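Local coordinates for protein bacteriocin (PDB 2FU2) that probably confers immunity on its streptococcal producer against a bacteriocin, as a small helical protein of the enterocin A immunity family, at residues A[6-20]-A[66-79]. Numbering follows the deposited sequence.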
loop_
_atom_site.group_PDB
_atom_site.type_symbol
_atom_site.label_atom_id
_atom_site.label_comp_id
_atom_site.label_asym_id
_atom_site.label_seq_id
_atom_site.Cartn_x
_atom_site.Cartn_y
_atom_site.Cartn_z
ATOM N N GLU A 6 8.575 5.093 -6.672
ATOM C CA GLU A 6 8.966 4.677 -5.335
ATOM C C GLU A 6 7.712 4.148 -4.645
ATOM O O GLU A 6 7.770 3.137 -3.936
ATOM C CB GLU A 6 9.592 5.837 -4.529
ATOM C CG GLU A 6 10.880 6.307 -5.110
ATOM C CD GLU A 6 11.451 7.631 -4.522
ATOM O OE1 GLU A 6 10.719 8.651 -4.435
ATOM O OE2 GLU A 6 12.667 7.648 -4.195
ATOM N N ILE A 7 6.581 4.823 -4.851
ATOM C CA ILE A 7 5.325 4.358 -4.246
ATOM C C ILE A 7 4.870 3.017 -4.884
ATOM O O ILE A 7 4.435 2.081 -4.166
ATOM C CB ILE A 7 4.238 5.454 -4.309
ATOM C CG1 ILE A 7 4.778 6.740 -3.629
ATOM C CG2 ILE A 7 2.812 4.925 -3.756
ATOM C CD1 ILE A 7 3.810 7.825 -3.532
ATOM N N LEU A 8 5.019 2.915 -6.200
ATOM C CA LEU A 8 4.653 1.693 -6.903
ATOM C C LEU A 8 5.521 0.541 -6.402
ATOM O O LEU A 8 4.989 -0.536 -6.055
ATOM C CB LEU A 8 4.779 1.863 -8.404
ATOM C CG LEU A 8 4.368 0.671 -9.303
ATOM C CD1 LEU A 8 2.922 0.133 -9.132
ATOM C CD2 LEU A 8 4.567 1.061 -10.800
ATOM N N ASP A 9 6.840 0.778 -6.285
ATOM C CA ASP A 9 7.698 -0.247 -5.741
ATOM C C ASP A 9 7.367 -0.661 -4.281
ATOM O O ASP A 9 7.273 -1.890 -3.976
ATOM C CB ASP A 9 9.166 0.147 -5.871
ATOM C CG ASP A 9 9.660 0.109 -7.314
ATOM O OD1 ASP A 9 8.933 -0.416 -8.180
ATOM O OD2 ASP A 9 10.773 0.624 -7.571
ATOM N N ALA A 10 7.179 0.352 -3.398
ATOM C CA ALA A 10 6.663 0.138 -2.059
ATOM C C ALA A 10 5.371 -0.677 -1.999
ATOM O O ALA A 10 5.271 -1.592 -1.163
ATOM C CB ALA A 10 6.505 1.476 -1.293
ATOM N N LEU A 11 4.389 -0.376 -2.841
ATOM C CA LEU A 11 3.208 -1.295 -2.998
ATOM C C LEU A 11 3.591 -2.705 -3.343
ATOM O O LEU A 11 2.967 -3.648 -2.803
ATOM C CB LEU A 11 2.264 -0.845 -4.093
ATOM C CG LEU A 11 1.534 0.373 -3.589
ATOM C CD1 LEU A 11 1.116 1.296 -4.681
ATOM C CD2 LEU A 11 0.295 -0.074 -2.740
ATOM N N SER A 12 4.605 -2.879 -4.209
ATOM C CA SER A 12 4.929 -4.228 -4.694
ATOM C C SER A 12 5.582 -5.011 -3.575
ATOM O O SER A 12 5.354 -6.224 -3.439
ATOM C CB SER A 12 5.861 -4.209 -5.913
ATOM O OG SER A 12 5.154 -3.611 -6.981
ATOM N N LYS A 13 6.416 -4.301 -2.809
ATOM C CA LYS A 13 7.075 -4.848 -1.629
ATOM C C LYS A 13 6.053 -5.331 -0.617
ATOM O O LYS A 13 6.146 -6.439 -0.122
ATOM C CB LYS A 13 7.981 -3.814 -0.987
ATOM C CG LYS A 13 9.063 -4.499 -0.105
ATOM C CD LYS A 13 9.761 -3.541 0.816
ATOM C CE LYS A 13 11.125 -3.411 0.404
ATOM N NZ LYS A 13 11.479 -4.812 0.075
ATOM N N VAL A 14 5.077 -4.496 -0.305
ATOM C CA VAL A 14 3.949 -4.925 0.541
ATOM C C VAL A 14 3.167 -6.138 -0.049
ATOM O O VAL A 14 2.952 -7.181 0.631
ATOM C CB VAL A 14 2.973 -3.746 0.807
ATOM C CG1 VAL A 14 1.692 -4.246 1.406
ATOM C CG2 VAL A 14 3.650 -2.692 1.710
ATOM N N TYR A 15 2.766 -6.009 -1.304
ATOM C CA TYR A 15 2.104 -7.116 -2.017
ATOM C C TYR A 15 2.847 -8.461 -1.875
ATOM O O TYR A 15 2.236 -9.444 -1.583
ATOM C CB TYR A 15 1.910 -6.726 -3.493
ATOM C CG TYR A 15 1.338 -7.805 -4.373
ATOM C CD1 TYR A 15 -0.031 -7.965 -4.496
ATOM C CD2 TYR A 15 2.183 -8.604 -5.146
ATOM C CE1 TYR A 15 -0.550 -8.954 -5.256
ATOM C CE2 TYR A 15 1.676 -9.595 -5.971
ATOM C CZ TYR A 15 0.297 -9.771 -6.022
ATOM O OH TYR A 15 -0.224 -10.760 -6.823
ATOM N N SER A 16 4.170 -8.481 -2.087
ATOM C CA SER A 16 4.932 -9.717 -1.998
ATOM C C SER A 16 4.967 -10.340 -0.589
ATOM O O SER A 16 5.488 -11.437 -0.469
ATOM C CB SER A 16 6.389 -9.520 -2.501
ATOM O OG SER A 16 7.113 -8.651 -1.593
ATOM N N GLU A 17 4.444 -9.653 0.456
ATOM C CA GLU A 17 4.575 -10.115 1.829
ATOM C C GLU A 17 3.679 -11.327 2.050
ATOM O O GLU A 17 2.477 -11.261 1.751
ATOM C CB GLU A 17 4.155 -9.017 2.824
ATOM C CG GLU A 17 5.163 -7.897 2.997
ATOM C CD GLU A 17 6.405 -8.324 3.789
ATOM O OE1 GLU A 17 6.405 -9.338 4.535
ATOM O OE2 GLU A 17 7.403 -7.614 3.689
ATOM N N GLN A 18 4.238 -12.397 2.627
ATOM C CA GLN A 18 3.473 -13.642 2.922
ATOM C C GLN A 18 2.171 -13.363 3.671
ATOM O O GLN A 18 1.140 -13.925 3.310
ATOM C CB GLN A 18 4.325 -14.737 3.617
ATOM C CG GLN A 18 5.107 -15.694 2.624
ATOM C CD GLN A 18 6.282 -16.501 3.277
ATOM O OE1 GLN A 18 6.084 -17.585 3.892
ATOM N NE2 GLN A 18 7.510 -15.983 3.124
ATOM N N VAL A 19 2.200 -12.461 4.666
ATOM C CA VAL A 19 0.977 -12.102 5.413
ATOM C C VAL A 19 -0.060 -11.348 4.563
ATOM O O VAL A 19 -1.269 -11.478 4.806
ATOM C CB VAL A 19 1.248 -11.368 6.781
ATOM C CG1 VAL A 19 2.140 -12.202 7.714
ATOM C CG2 VAL A 19 1.853 -9.993 6.585
ATOM N N ILE A 20 0.373 -10.587 3.567
ATOM C CA ILE A 20 -0.567 -9.982 2.621
ATOM C C ILE A 20 -1.034 -11.017 1.615
ATOM O O ILE A 20 -2.235 -11.047 1.290
ATOM C CB ILE A 20 0.046 -8.817 1.854
ATOM C CG1 ILE A 20 0.407 -7.698 2.826
ATOM C CG2 ILE A 20 -0.876 -8.337 0.712
ATOM C CD1 ILE A 20 -0.789 -6.870 3.235
ATOM N N PRO A 66 4.669 -5.929 8.970
ATOM C CA PRO A 66 6.051 -5.944 8.479
ATOM C C PRO A 66 6.547 -4.512 8.166
ATOM O O PRO A 66 5.709 -3.611 7.915
ATOM C CB PRO A 66 5.938 -6.771 7.210
ATOM C CG PRO A 66 4.683 -7.570 7.379
ATOM C CD PRO A 66 3.757 -6.716 8.117
ATOM N N LYS A 67 7.871 -4.307 8.164
ATOM C CA LYS A 67 8.458 -2.999 7.917
ATOM C C LYS A 67 7.890 -2.358 6.650
ATOM O O LYS A 67 7.609 -1.152 6.634
ATOM C CB LYS A 67 10.006 -3.070 7.847
ATOM C CG LYS A 67 10.768 -1.701 7.577
ATOM C CD LYS A 67 12.257 -1.575 8.088
ATOM C CE LYS A 67 13.237 -2.743 7.623
ATOM N NZ LYS A 67 14.796 -2.694 7.895
ATOM N N SER A 68 7.713 -3.173 5.599
ATOM C CA SER A 68 7.296 -2.640 4.297
ATOM C C SER A 68 5.969 -1.893 4.370
ATOM O O SER A 68 5.734 -0.934 3.653
ATOM C CB SER A 68 7.222 -3.758 3.255
ATOM O OG SER A 68 6.290 -4.754 3.623
ATOM N N ILE A 69 5.116 -2.321 5.268
ATOM C CA ILE A 69 3.785 -1.715 5.463
ATOM C C ILE A 69 3.966 -0.336 6.052
ATOM O O ILE A 69 3.400 0.652 5.576
ATOM C CB ILE A 69 2.931 -2.629 6.332
ATOM C CG1 ILE A 69 2.720 -3.961 5.573
ATOM C CG2 ILE A 69 1.602 -1.942 6.771
ATOM C CD1 ILE A 69 1.276 -4.377 5.329
ATOM N N PHE A 70 4.822 -0.258 7.045
ATOM C CA PHE A 70 5.152 1.037 7.612
ATOM C C PHE A 70 5.903 1.937 6.654
ATOM O O PHE A 70 5.685 3.165 6.664
ATOM C CB PHE A 70 5.921 0.869 8.904
ATOM C CG PHE A 70 5.057 0.398 10.071
ATOM C CD1 PHE A 70 4.068 1.235 10.620
ATOM C CD2 PHE A 70 5.231 -0.890 10.614
ATOM C CE1 PHE A 70 3.262 0.780 11.729
ATOM C CE2 PHE A 70 4.472 -1.336 11.709
ATOM C CZ PHE A 70 3.485 -0.518 12.266
ATOM N N ASP A 71 6.809 1.347 5.860
ATOM C CA ASP A 71 7.492 2.067 4.825
ATOM C C ASP A 71 6.543 2.728 3.789
ATOM O O ASP A 71 6.562 3.947 3.609
ATOM C CB ASP A 71 8.454 1.130 4.097
ATOM C CG ASP A 71 9.706 0.814 4.897
ATOM O OD1 ASP A 71 9.951 1.378 5.994
ATOM O OD2 ASP A 71 10.452 -0.052 4.402
ATOM N N LEU A 72 5.741 1.911 3.101
ATOM C CA LEU A 72 4.616 2.378 2.312
ATOM C C LEU A 72 3.750 3.399 3.031
ATOM O O LEU A 72 3.450 4.479 2.506
ATOM C CB LEU A 72 3.715 1.193 1.888
ATOM C CG LEU A 72 2.492 1.543 1.060
ATOM C CD1 LEU A 72 2.842 2.439 -0.190
ATOM C CD2 LEU A 72 1.827 0.245 0.598
ATOM N N SER A 73 3.301 3.072 4.202
ATOM C CA SER A 73 2.467 4.062 4.943
ATOM C C SER A 73 3.131 5.444 4.994
ATOM O O SER A 73 2.488 6.440 4.743
ATOM C CB SER A 73 2.245 3.612 6.374
ATOM O OG SER A 73 1.444 4.547 7.058
ATOM N N ARG A 74 4.446 5.464 5.304
ATOM C CA ARG A 74 5.203 6.652 5.436
ATOM C C ARG A 74 5.215 7.476 4.136
ATOM O O ARG A 74 5.001 8.703 4.131
ATOM C CB ARG A 74 6.627 6.275 5.851
ATOM C CG ARG A 74 7.521 7.459 5.879
ATOM C CD ARG A 74 8.921 7.158 5.517
ATOM N NE ARG A 74 9.666 8.399 5.641
ATOM C CZ ARG A 74 10.982 8.452 5.764
ATOM N NH1 ARG A 74 11.678 7.320 5.776
ATOM N NH2 ARG A 74 11.590 9.621 5.888
ATOM N N LEU A 75 5.486 6.780 3.041
ATOM C CA LEU A 75 5.533 7.384 1.751
ATOM C C LEU A 75 4.230 8.059 1.311
ATOM O O LEU A 75 4.282 9.158 0.755
ATOM C CB LEU A 75 5.984 6.353 0.689
ATOM C CG LEU A 75 7.411 5.812 0.819
ATOM C CD1 LEU A 75 7.793 4.993 -0.407
ATOM C CD2 LEU A 75 8.408 6.952 0.969
ATOM N N VAL A 76 3.086 7.390 1.464
ATOM C CA VAL A 76 1.825 7.982 1.025
ATOM C C VAL A 76 1.368 9.018 2.022
ATOM O O VAL A 76 0.662 9.966 1.621
ATOM C CB VAL A 76 0.645 6.957 0.741
ATOM C CG1 VAL A 76 1.025 6.060 -0.347
ATOM C CG2 VAL A 76 0.379 6.145 1.933
ATOM N N LYS A 77 1.755 8.889 3.298
ATOM C CA LYS A 77 1.503 10.037 4.230
ATOM C C LYS A 77 2.218 11.341 3.827
ATOM O O LYS A 77 1.656 12.414 3.942
ATOM C CB LYS A 77 1.699 9.684 5.715
ATOM C CG LYS A 77 0.453 8.937 6.340
ATOM C CD LYS A 77 0.684 8.332 7.765
ATOM C CE LYS A 77 -0.304 7.190 8.056
ATOM N NZ LYS A 77 -1.713 7.631 7.777
ATOM N N THR A 78 3.450 11.238 3.337
ATOM C CA THR A 78 4.191 12.407 2.839
ATOM C C THR A 78 3.436 13.145 1.699
ATOM O O THR A 78 3.171 14.336 1.833
ATOM C CB THR A 78 5.613 11.971 2.436
ATOM O OG1 THR A 78 6.188 11.264 3.537
ATOM C CG2 THR A 78 6.499 13.156 2.112
ATOM N N LYS A 79 3.118 12.460 0.590
ATOM C CA LYS A 79 1.951 12.792 -0.317
ATOM C C LYS A 79 2.012 11.693 -1.324
ATOM O O LYS A 79 3.056 11.045 -1.440
ATOM C CB LYS A 79 2.005 14.133 -1.108
ATOM C CG LYS A 79 2.695 15.429 -0.460
ATOM C CD LYS A 79 3.179 16.500 -1.501
ATOM C CE LYS A 79 4.597 16.997 -1.125
ATOM N NZ LYS A 79 5.638 15.901 -0.896
HETATM O O HOH W 1 6.793 -1.037 1.106
HETATM O O HOH W 2 8.732 -5.952 5.515
#
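Leu72 fits as a knob into the hole formed by Ile7, Ala10, Leu11 and Val14, where helix 67-78 packs nearly antiparallel on helix 6-15, the axes 8.7 Å apart. Its CG stands anti to the backbone N (chi1 180°), which points it into the hole, where CD2 meets Val14 CG2 at 3.6 Å and CD1 faces Ala10 CB. Leu75 CD1 closes on the same Ala10 methyl at 3.8 Å, and nearer the C-terminal end of helix 67-78 Ile7 CG2 packs against Val76 CG1. On the other side of Leu72, Val14 and Ile69 meet at about a right angle, and Ile20 CD1 reaches Ile69 CD1 tip to tip; Tyr57 of helix 44-60 touches both isoleucines.

Polar contacts gather where helix 67-78 begins. Ser68 OG donates to Glu17 OE2 at 3.1 Å, arriving above the carboxylate plane, 39° out of it. A bend at chi2 (-73°) folds the Glu17 carboxylate back over Pro66 CB. Water 2 donates to Glu17 OE2 and accepts from Ser68 N, 3.0 Å away; water 1 donates to Ala10 O and Ser68 O, bridging the two backbones.

The first and last long helices of the four-helix bundle are thus joined by an aliphatic seam, with a carboxylate gripping the N-terminal turn of helix 67-78, whose dipole would probably favour that negative charge.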